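Side-chain contacts in pyoverdine synthetase F (Pseudomonas aeruginosa PAO1, PDB 6CUL), which belongs to the pyoverdine synthetase system and has an alpha/beta fold in which helices pack on a mixed, mainly parallel beta-sheet of Rossmann-like topology: residues L6-S11 and E38-A43; T217-H222 and F261-E266. One frame throughout, in Å; residues are numbered along the deposited sequence.

Contact 1 of 2, residues L6-S11 and E38-A43; sequences LAYIWS and ESLVEA
Tyr-8 is tied at its polar end, where OH is hydrogen-bonded to OD2 of Asp-146, and meets Leu-40 of the helix along one ring edge. The contact between the two segments is wholly apolar. It is small, with 100 Å² buried in all, and the CA atoms of Tyr-8 and Leu-40 stand 10.0 Å apart. Side chains alone bridge that gap. Methyl CD2 of Leu-40 does the touching. It lies near the plane of the tyrosine ring, 3.7 Å from CD2 of Tyr-8 and 3.8 Å from CE2 of Tyr-8. The methyl therefore meets the rim of the ring and does not cover its face. In Tyr-8 the ring leaves the strand with CG anti to the backbone N (chi1 -170°), and this carries it out toward the helix. Leu-40 comes from the helix in the opposite direction and passes alongside the ring. The same methyl has a second, looser neighbour: CD2 of Leu-6 is 4.3 Å from CD2 of Leu-40. Leu-6 and Tyr-8 are two residues apart on the strand, so both lean to the helix side. On its other edge the Tyr-8 ring meets Trp-10. There CE1 of Tyr-8 sits 3.8 Å above the indole plane, offset toward its rim, and the two rings are nearly perpendicular. The phenol is thus flanked by Leu-40 and Trp-10 and anchored at its tip by Asp-146, which should limit its rotation. Strand 6-9 runs in the sheet between strands 55-60 and 142-145, both parallel to it. Helix 36-46 lies in the crossover to 55-60, a beta-alpha-beta unit as in Rossmann-like folds; hairpin 23-32 shares that connection. The helix covers strand 6-9 here, and Leu-40 also reaches Leu-268 of neighbouring helix 248-271.

Contact 2 of 2, residues T217-H222 and F261-E266; sequences TGASFH and FPALHE
Phe-221 reaches from the strand to the helix and touches two successive helix residues. Its CB lies 4.1 Å from the backbone O of Ala-263. Beyond CB the chain continues with CG anti to the backbone N (chi1 -169°), which sends the ring out over the helix. The CD1 and CE1 atoms of the ring then meet Leu-264. CD1 of Phe-221 is 4.2 Å from CD1 of Leu-264, and CE1 of Phe-221, further toward the tip, closes to 3.8 Å from the same methyl. The approach is oblique. Leu-264 starts off to one side of the strand, but its CD1 branch swings back to the ring. Other side chains that pack on Phe-221 are Met-167, Phe-234 and Leu-268. Strand 216-223 lies beyond the parallel strands of the alpha/beta sheet, antiparallel to both its neighbours, 166-170 and 233-241. The C-terminal helix 248-271 packs on this antiparallel end. Segments 217-222 and 261-266 run in nearly the same direction, at 24°, and their axes come within 7.5 Å. The small side chains of Ala-219 and Ala-263 lie at this approach. CB of Ala-263 sits 3.5 Å from the backbone O of Ala-219, and the two alanine methyls, CB of Ala-219 and CB of Ala-263, are 4.3 Å apart. The helix is kinked at Pro-262, whose N makes no bond to the preceding turn. Closer to the start of the strand, Gly-218 O accepts a hydrogen bond from ND2 of Asn-255, an earlier residue of the same helix.

How the contacts relate
Both segments of contact 1 precede those of contact 2 in the chain. The centres of the two contacts are about 13 Å apart. Both join a helix to the same mixed sheet, contact 1 through strand 6-9 and contact 2 through strand 216-223. Strands 142-145 and 166-170 lie between these two. The helices meet directly. OG of Ser-39 packs 3.2 Å from CD2 of Phe-261, and CB of Ala-43 is 3.8 Å from CE1 of His-265. Helices 36-46 and 248-271 thus pack against each other, so an early and a late part of the chain meet beside the sheet. Neither contact includes a residue of the pocket that holds n-(4-{[(2-amino-4-oxo-1,4-dihydroquinazolin-6-yl)methyl]amino}benzene-1-carbonyl)-d-glutamic acid.

Contact 1 of 2, residues L6-S11 and E38-A43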
ATOM      1  N   LEU A   6     -11.076  -1.066  11.948  1.00 43.08           N
ATOM      2  CA  LEU A   6     -10.040  -1.048  10.941  1.00 39.80           C
ATOM      3  C   LEU A   6      -9.044   0.082  10.976  1.00 39.87           C
ATOM      4  O   LEU A   6      -9.399   1.209  11.006  1.00 39.31           O
ATOM      5  CB  LEU A   6     -10.749  -1.013   9.592  1.00 36.84           C
ATOM      6  CG  LEU A   6     -10.022  -1.776   8.508  1.00 40.06           C
ATOM      7  CD1 LEU A   6     -10.494  -3.188   8.518  1.00 43.48           C
ATOM      8  CD2 LEU A   6     -10.140  -1.139   7.172  1.00 43.13           C
ATOM      9  N   ALA A   7      -7.789  -0.296  10.876  1.00 39.19           N
ATOM     10  CA  ALA A   7      -6.620   0.590  10.966  1.00 39.28           C
ATOM     11  C   ALA A   7      -5.822   0.558   9.692  1.00 32.59           C
ATOM     12  O   ALA A   7      -5.615  -0.453   9.146  1.00 27.20           O
ATOM     13  CB  ALA A   7      -5.752   0.235  12.133  1.00 39.10           C
ATOM     14  N   TYR A   8      -5.413   1.678   9.214  1.00 40.83           N
ATOM     15  CA  TYR A   8      -4.706   1.712   7.972  1.00 40.77           C
ATOM     16  C   TYR A   8      -3.260   2.258   8.101  1.00 36.40           C
ATOM     17  O   TYR A   8      -3.008   3.130   8.851  1.00 30.88           O
ATOM     18  CB  TYR A   8      -5.578   2.529   7.011  1.00 43.97           C
ATOM     19  CG  TYR A   8      -5.213   2.552   5.561  1.00 38.70           C
ATOM     20  CD1 TYR A   8      -4.148   3.259   5.118  1.00 30.01           C
ATOM     21  CD2 TYR A   8      -5.974   1.913   4.648  1.00 34.97           C
ATOM     22  CE1 TYR A   8      -3.826   3.307   3.815  1.00 32.58           C
ATOM     23  CE2 TYR A   8      -5.666   1.960   3.336  1.00 38.94           C
ATOM     24  CZ  TYR A   8      -4.577   2.665   2.912  1.00 38.33           C
ATOM     25  OH  TYR A   8      -4.273   2.737   1.601  1.00 31.65           O
ATOM     26  N   ILE A   9      -2.328   1.649   7.413  1.00 32.19           N
ATOM     27  CA  ILE A   9      -0.940   2.076   7.458  1.00 42.08           C
ATOM     28  C   ILE A   9      -0.258   2.254   6.100  1.00 35.13           C
ATOM     29  O   ILE A   9      -0.300   1.377   5.311  1.00 36.71           O
ATOM     30  CB  ILE A   9      -0.045   1.103   8.283  1.00 35.74           C
ATOM     31  CG1 ILE A   9      -0.674   0.733   9.601  1.00 30.34           C
ATOM     32  CG2 ILE A   9       1.314   1.699   8.520  1.00 33.70           C
ATOM     33  CD1 ILE A   9       0.102  -0.266  10.383  1.00 32.39           C
ATOM     34  N   TRP A  10       0.364   3.382   5.869  1.00 37.04           N
ATOM     35  CA  TRP A  10       1.102   3.594   4.677  1.00 37.55           C
ATOM     36  C   TRP A  10       2.267   4.620   4.802  1.00 47.10           C
ATOM     37  O   TRP A  10       2.189   5.568   5.497  1.00 41.99           O
ATOM     38  CB  TRP A  10       0.157   3.975   3.592  1.00 37.04           C
ATOM     39  CG  TRP A  10      -0.446   5.278   3.771  1.00 36.59           C
ATOM     40  CD1 TRP A  10      -0.514   5.990   4.890  1.00 36.05           C
ATOM     41  CD2 TRP A  10      -1.112   6.030   2.781  1.00 46.05           C
ATOM     42  NE1 TRP A  10      -1.159   7.127   4.680  1.00 30.64           N
ATOM     43  CE2 TRP A  10      -1.548   7.180   3.381  1.00 30.45           C
ATOM     44  CE3 TRP A  10      -1.428   5.811   1.450  1.00 43.90           C
ATOM     45  CZ2 TRP A  10      -2.208   8.102   2.714  1.00 31.97           C
ATOM     46  CZ3 TRP A  10      -2.091   6.725   0.812  1.00 28.46           C
ATOM     47  CH2 TRP A  10      -2.475   7.850   1.425  1.00 34.27           C
ATOM     48  N   SER A  11       3.320   4.411   4.093  1.00 44.78           N
ATOM     49  CA  SER A  11       4.383   5.324   4.137  1.00 37.26           C
ATOM     50  C   SER A  11       4.005   6.408   3.175  1.00 39.55           C
ATOM     51  O   SER A  11       3.980   6.132   2.040  1.00 37.64           O
ATOM     52  CB  SER A  11       5.633   4.668   3.584  1.00 33.18           C
ATOM     53  OG  SER A  11       6.206   3.751   4.430  1.00 38.44           O
ATOM     54  N   GLU A  38      -8.259   6.465  -0.646  1.00 35.08           N
ATOM     55  CA  GLU A  38      -9.406   7.145  -1.210  1.00 37.41           C
ATOM     56  C   GLU A  38     -10.423   6.155  -1.739  1.00 32.38           C
ATOM     57  O   GLU A  38     -11.566   6.371  -1.581  1.00 35.90           O
ATOM     58  CB  GLU A  38      -9.037   8.137  -2.283  1.00 32.58           C
ATOM     59  CG  GLU A  38     -10.179   9.035  -2.615  1.00 28.90           C
ATOM     60  CD  GLU A  38      -9.792  10.222  -3.398  1.00 36.15           C
ATOM     61  OE1 GLU A  38      -8.704  10.266  -3.855  1.00 38.06           O
ATOM     62  OE2 GLU A  38     -10.569  11.127  -3.555  1.00 47.33           O
ATOM     63  N   SER A  39      -9.965   5.099  -2.359  1.00 24.45           N
ATOM     64  CA  SER A  39     -10.862   4.129  -2.799  1.00 27.14           C
ATOM     65  C   SER A  39     -11.587   3.465  -1.636  1.00 30.40           C
ATOM     66  O   SER A  39     -12.711   3.225  -1.775  1.00 26.61           O
ATOM     67  CB  SER A  39     -10.213   3.108  -3.715  1.00 36.42           C
ATOM     68  OG  SER A  39     -11.163   2.657  -4.566  1.00 27.04           O
ATOM     69  N   LEU A  40     -10.897   3.142  -0.566  1.00 24.08           N
ATOM     70  CA  LEU A  40     -11.443   2.567   0.651  1.00 25.54           C
ATOM     71  C   LEU A  40     -12.399   3.489   1.363  1.00 24.01           C
ATOM     72  O   LEU A  40     -13.339   3.062   1.884  1.00 23.59           O
ATOM     73  CB  LEU A  40     -10.340   2.100   1.567  1.00 17.24           C
ATOM     74  CG  LEU A  40     -10.612   1.283   2.769  1.00 14.61           C
ATOM     75  CD1 LEU A  40     -11.289   0.032   2.358  1.00 25.77           C
ATOM     76  CD2 LEU A  40      -9.347   0.948   3.483  1.00 28.18           C
ATOM     77  N   VAL A  41     -12.094   4.749   1.377  1.00 27.37           N
ATOM     78  CA  VAL A  41     -13.001   5.737   1.925  1.00 29.85           C
ATOM     79  C   VAL A  41     -14.298   5.753   1.114  1.00 30.37           C
ATOM     80  O   VAL A  41     -15.318   5.681   1.664  1.00 23.14           O
ATOM     81  CB  VAL A  41     -12.342   7.109   2.032  1.00 18.72           C
ATOM     82  CG1 VAL A  41     -13.353   8.187   2.280  1.00 25.38           C
ATOM     83  CG2 VAL A  41     -11.306   7.090   3.106  1.00 30.30           C
ATOM     84  N   GLU A  42     -14.218   5.771  -0.186  1.00 25.37           N
ATOM     85  CA  GLU A  42     -15.382   5.671  -1.000  1.00 23.49           C
ATOM     86  C   GLU A  42     -16.153   4.359  -0.788  1.00 28.14           C
ATOM     87  O   GLU A  42     -17.325   4.375  -0.819  1.00 23.92           O
ATOM     88  CB  GLU A  42     -14.995   5.784  -2.430  1.00 24.48           C
ATOM     89  CG  GLU A  42     -14.380   7.097  -2.749  1.00 34.90           C
ATOM     90  CD  GLU A  42     -13.805   7.181  -4.114  1.00 28.16           C
ATOM     91  OE1 GLU A  42     -13.563   8.269  -4.519  1.00 28.39           O
ATOM     92  OE2 GLU A  42     -13.635   6.183  -4.737  1.00 18.44           O
ATOM     93  N   ALA A  43     -15.445   3.260  -0.608  1.00 22.83           N
ATOM     94  CA  ALA A  43     -16.042   2.006  -0.333  1.00 25.03           C
ATOM     95  C   ALA A  43     -16.758   2.007   0.974  1.00 22.71           C
ATOM     96  O   ALA A  43     -17.864   1.605   1.025  1.00 26.00           O
ATOM     97  CB  ALA A  43     -15.003   0.919  -0.315  1.00 26.24           C
TER

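Contact 2 of 2, residues T217-H222 and F261-E266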
ATOM      1  N   THR A 217      -2.031  -8.943 -14.838  1.00 36.05           N
ATOM      2  CA  THR A 217      -1.588  -8.762 -13.483  1.00 35.56           C
ATOM      3  C   THR A 217      -2.770  -8.572 -12.577  1.00 32.34           C
ATOM      4  O   THR A 217      -3.850  -8.447 -13.023  1.00 39.55           O
ATOM      5  CB  THR A 217      -0.541  -7.670 -13.290  1.00 35.09           C
ATOM      6  OG1 THR A 217      -0.196  -7.667 -11.928  1.00 25.06           O
ATOM      7  CG2 THR A 217      -1.044  -6.323 -13.688  1.00 32.89           C
ATOM      8  N   GLY A 218      -2.525  -8.600 -11.293  1.00 29.12           N
ATOM      9  CA  GLY A 218      -3.553  -8.473 -10.304  1.00 27.44           C
ATOM     10  C   GLY A 218      -3.096  -7.917  -9.025  1.00 26.79           C
ATOM     11  O   GLY A 218      -2.125  -7.302  -8.992  1.00 32.23           O
ATOM     12  N   ALA A 219      -3.881  -8.070  -7.992  1.00 21.74           N
ATOM     13  CA  ALA A 219      -3.565  -7.613  -6.681  1.00 18.58           C
ATOM     14  C   ALA A 219      -3.911  -8.602  -5.584  1.00 29.51           C
ATOM     15  O   ALA A 219      -4.984  -9.145  -5.603  1.00 28.16           O
ATOM     16  CB  ALA A 219      -4.268  -6.341  -6.429  1.00 25.54           C
ATOM     17  N   SER A 220      -3.039  -8.764  -4.598  1.00 25.55           N
ATOM     18  CA  SER A 220      -3.277  -9.685  -3.491  1.00 29.33           C
ATOM     19  C   SER A 220      -3.558  -9.122  -2.095  1.00 32.03           C
ATOM     20  O   SER A 220      -2.843  -8.289  -1.658  1.00 29.30           O
ATOM     21  CB  SER A 220      -2.125 -10.583  -3.283  1.00 30.07           C
ATOM     22  OG  SER A 220      -2.189 -11.565  -4.231  1.00 46.87           O
ATOM     23  N   PHE A 221      -4.616  -9.602  -1.460  1.00 33.58           N
ATOM     24  CA  PHE A 221      -4.967  -9.240  -0.107  1.00 38.59           C
ATOM     25  C   PHE A 221      -4.561 -10.445   0.730  1.00 39.77           C
ATOM     26  O   PHE A 221      -5.310 -11.328   0.913  1.00 32.88           O
ATOM     27  CB  PHE A 221      -6.442  -8.963   0.002  1.00 21.66           C
ATOM     28  CG  PHE A 221      -6.845  -8.339   1.276  1.00 36.71           C
ATOM     29  CD1 PHE A 221      -6.344  -7.120   1.659  1.00 37.92           C
ATOM     30  CD2 PHE A 221      -7.759  -8.945   2.086  1.00 34.80           C
ATOM     31  CE1 PHE A 221      -6.709  -6.537   2.827  1.00 30.73           C
ATOM     32  CE2 PHE A 221      -8.145  -8.346   3.253  1.00 45.54           C
ATOM     33  CZ  PHE A 221      -7.610  -7.144   3.630  1.00 26.28           C
ATOM     34  N   HIS A 222      -3.404 -10.401   1.339  1.00 39.47           N
ATOM     35  CA  HIS A 222      -2.841 -11.528   2.037  1.00 41.62           C
ATOM     36  C   HIS A 222      -2.420 -11.305   3.467  1.00 42.50           C
ATOM     37  O   HIS A 222      -2.318 -10.244   3.914  1.00 31.21           O
ATOM     38  CB  HIS A 222      -1.624 -12.009   1.250  1.00 44.91           C
ATOM     39  CG  HIS A 222      -0.518 -11.005   1.160  1.00 46.51           C
ATOM     40  ND1 HIS A 222       0.550 -11.000   2.007  1.00 42.04           N
ATOM     41  CD2 HIS A 222      -0.327  -9.970   0.321  1.00 46.11           C
ATOM     42  CE1 HIS A 222       1.343 -10.004   1.696  1.00 39.79           C
ATOM     43  NE2 HIS A 222       0.825  -9.353   0.687  1.00 40.03           N
ATOM     44  N   PHE A 261      -8.328  -2.173  -6.147  1.00 31.03           N
ATOM     45  CA  PHE A 261      -9.359  -1.694  -5.338  1.00 28.55           C
ATOM     46  C   PHE A 261     -10.351  -2.853  -5.069  1.00 23.94           C
ATOM     47  O   PHE A 261     -10.755  -3.054  -3.983  1.00 22.21           O
ATOM     48  CB  PHE A 261      -9.957  -0.392  -5.904  1.00 37.77           C
ATOM     49  CG  PHE A 261      -8.983   0.731  -5.991  1.00 38.35           C
ATOM     50  CD1 PHE A 261      -7.884   0.752  -5.198  1.00 35.03           C
ATOM     51  CD2 PHE A 261      -9.149   1.724  -6.870  1.00 37.44           C
ATOM     52  CE1 PHE A 261      -6.997   1.742  -5.271  1.00 40.83           C
ATOM     53  CE2 PHE A 261      -8.254   2.725  -6.961  1.00 39.91           C
ATOM     54  CZ  PHE A 261      -7.180   2.745  -6.144  1.00 33.86           C
ATOM     55  N   PRO A 262     -10.659  -3.640  -6.089  1.00 30.42           N
ATOM     56  CA  PRO A 262     -11.561  -4.761  -5.870  1.00 31.16           C
ATOM     57  C   PRO A 262     -11.034  -5.801  -4.913  1.00 26.02           C
ATOM     58  O   PRO A 262     -11.770  -6.237  -4.079  1.00 26.65           O
ATOM     59  CB  PRO A 262     -11.751  -5.334  -7.255  1.00 22.66           C
ATOM     60  CG  PRO A 262     -11.374  -4.256  -8.166  1.00 24.00           C
ATOM     61  CD  PRO A 262     -10.320  -3.486  -7.500  1.00 21.23           C
ATOM     62  N   ALA A 263      -9.799  -6.158  -5.013  1.00 23.82           N
ATOM     63  CA  ALA A 263      -9.311  -7.123  -4.115  1.00 30.19           C
ATOM     64  C   ALA A 263      -9.361  -6.632  -2.692  1.00 30.93           C
ATOM     65  O   ALA A 263      -9.710  -7.370  -1.855  1.00 23.84           O
ATOM     66  CB  ALA A 263      -7.918  -7.573  -4.501  1.00 25.26           C
ATOM     67  N   LEU A 264      -8.980  -5.411  -2.425  1.00 32.63           N
ATOM     68  CA  LEU A 264      -9.031  -4.961  -1.103  1.00 27.75           C
ATOM     69  C   LEU A 264     -10.449  -4.948  -0.563  1.00 25.92           C
ATOM     70  O   LEU A 264     -10.627  -5.318   0.522  1.00 17.15           O
ATOM     71  CB  LEU A 264      -8.370  -3.612  -0.968  1.00 44.50           C
ATOM     72  CG  LEU A 264      -8.651  -2.760   0.240  1.00 18.24           C
ATOM     73  CD1 LEU A 264      -8.064  -3.299   1.498  1.00 15.13           C
ATOM     74  CD2 LEU A 264      -8.283  -1.352  -0.072  1.00 16.10           C
ATOM     75  N   HIS A 265     -11.417  -4.460  -1.297  1.00 26.34           N
ATOM     76  CA  HIS A 265     -12.779  -4.494  -0.817  1.00 26.54           C
ATOM     77  C   HIS A 265     -13.408  -5.894  -0.703  1.00 28.09           C
ATOM     78  O   HIS A 265     -13.913  -6.232   0.293  1.00 29.89           O
ATOM     79  CB  HIS A 265     -13.655  -3.594  -1.636  1.00 30.24           C
ATOM     80  CG  HIS A 265     -13.040  -2.259  -1.952  1.00 34.80           C
ATOM     81  ND1 HIS A 265     -13.506  -1.450  -2.951  1.00 30.97           N
ATOM     82  CD2 HIS A 265     -11.937  -1.659  -1.474  1.00 30.87           C
ATOM     83  CE1 HIS A 265     -12.740  -0.398  -3.047  1.00 33.98           C
ATOM     84  NE2 HIS A 265     -11.779  -0.503  -2.167  1.00 35.03           N
ATOM     85  N   GLU A 266     -13.300  -6.714  -1.709  1.00 29.00           N
ATOM     86  CA  GLU A 266     -13.807  -8.045  -1.607  1.00 34.96           C
ATOM     87  C   GLU A 266     -13.109  -8.803  -0.510  1.00 34.12           C
ATOM     88  O   GLU A 266     -13.760  -9.481   0.169  1.00 27.32           O
ATOM     89  CB  GLU A 266     -13.673  -8.823  -2.885  1.00 40.38           C
ATOM     90  CG  GLU A 266     -14.748  -8.569  -3.904  1.00 35.22           C
ATOM     91  CD  GLU A 266     -14.683  -9.507  -5.066  1.00 43.62           C
ATOM     92  OE1 GLU A 266     -13.632  -9.709  -5.660  1.00 39.59           O
ATOM     93  OE2 GLU A 266     -15.713 -10.056  -5.367  1.00 41.51           O
TER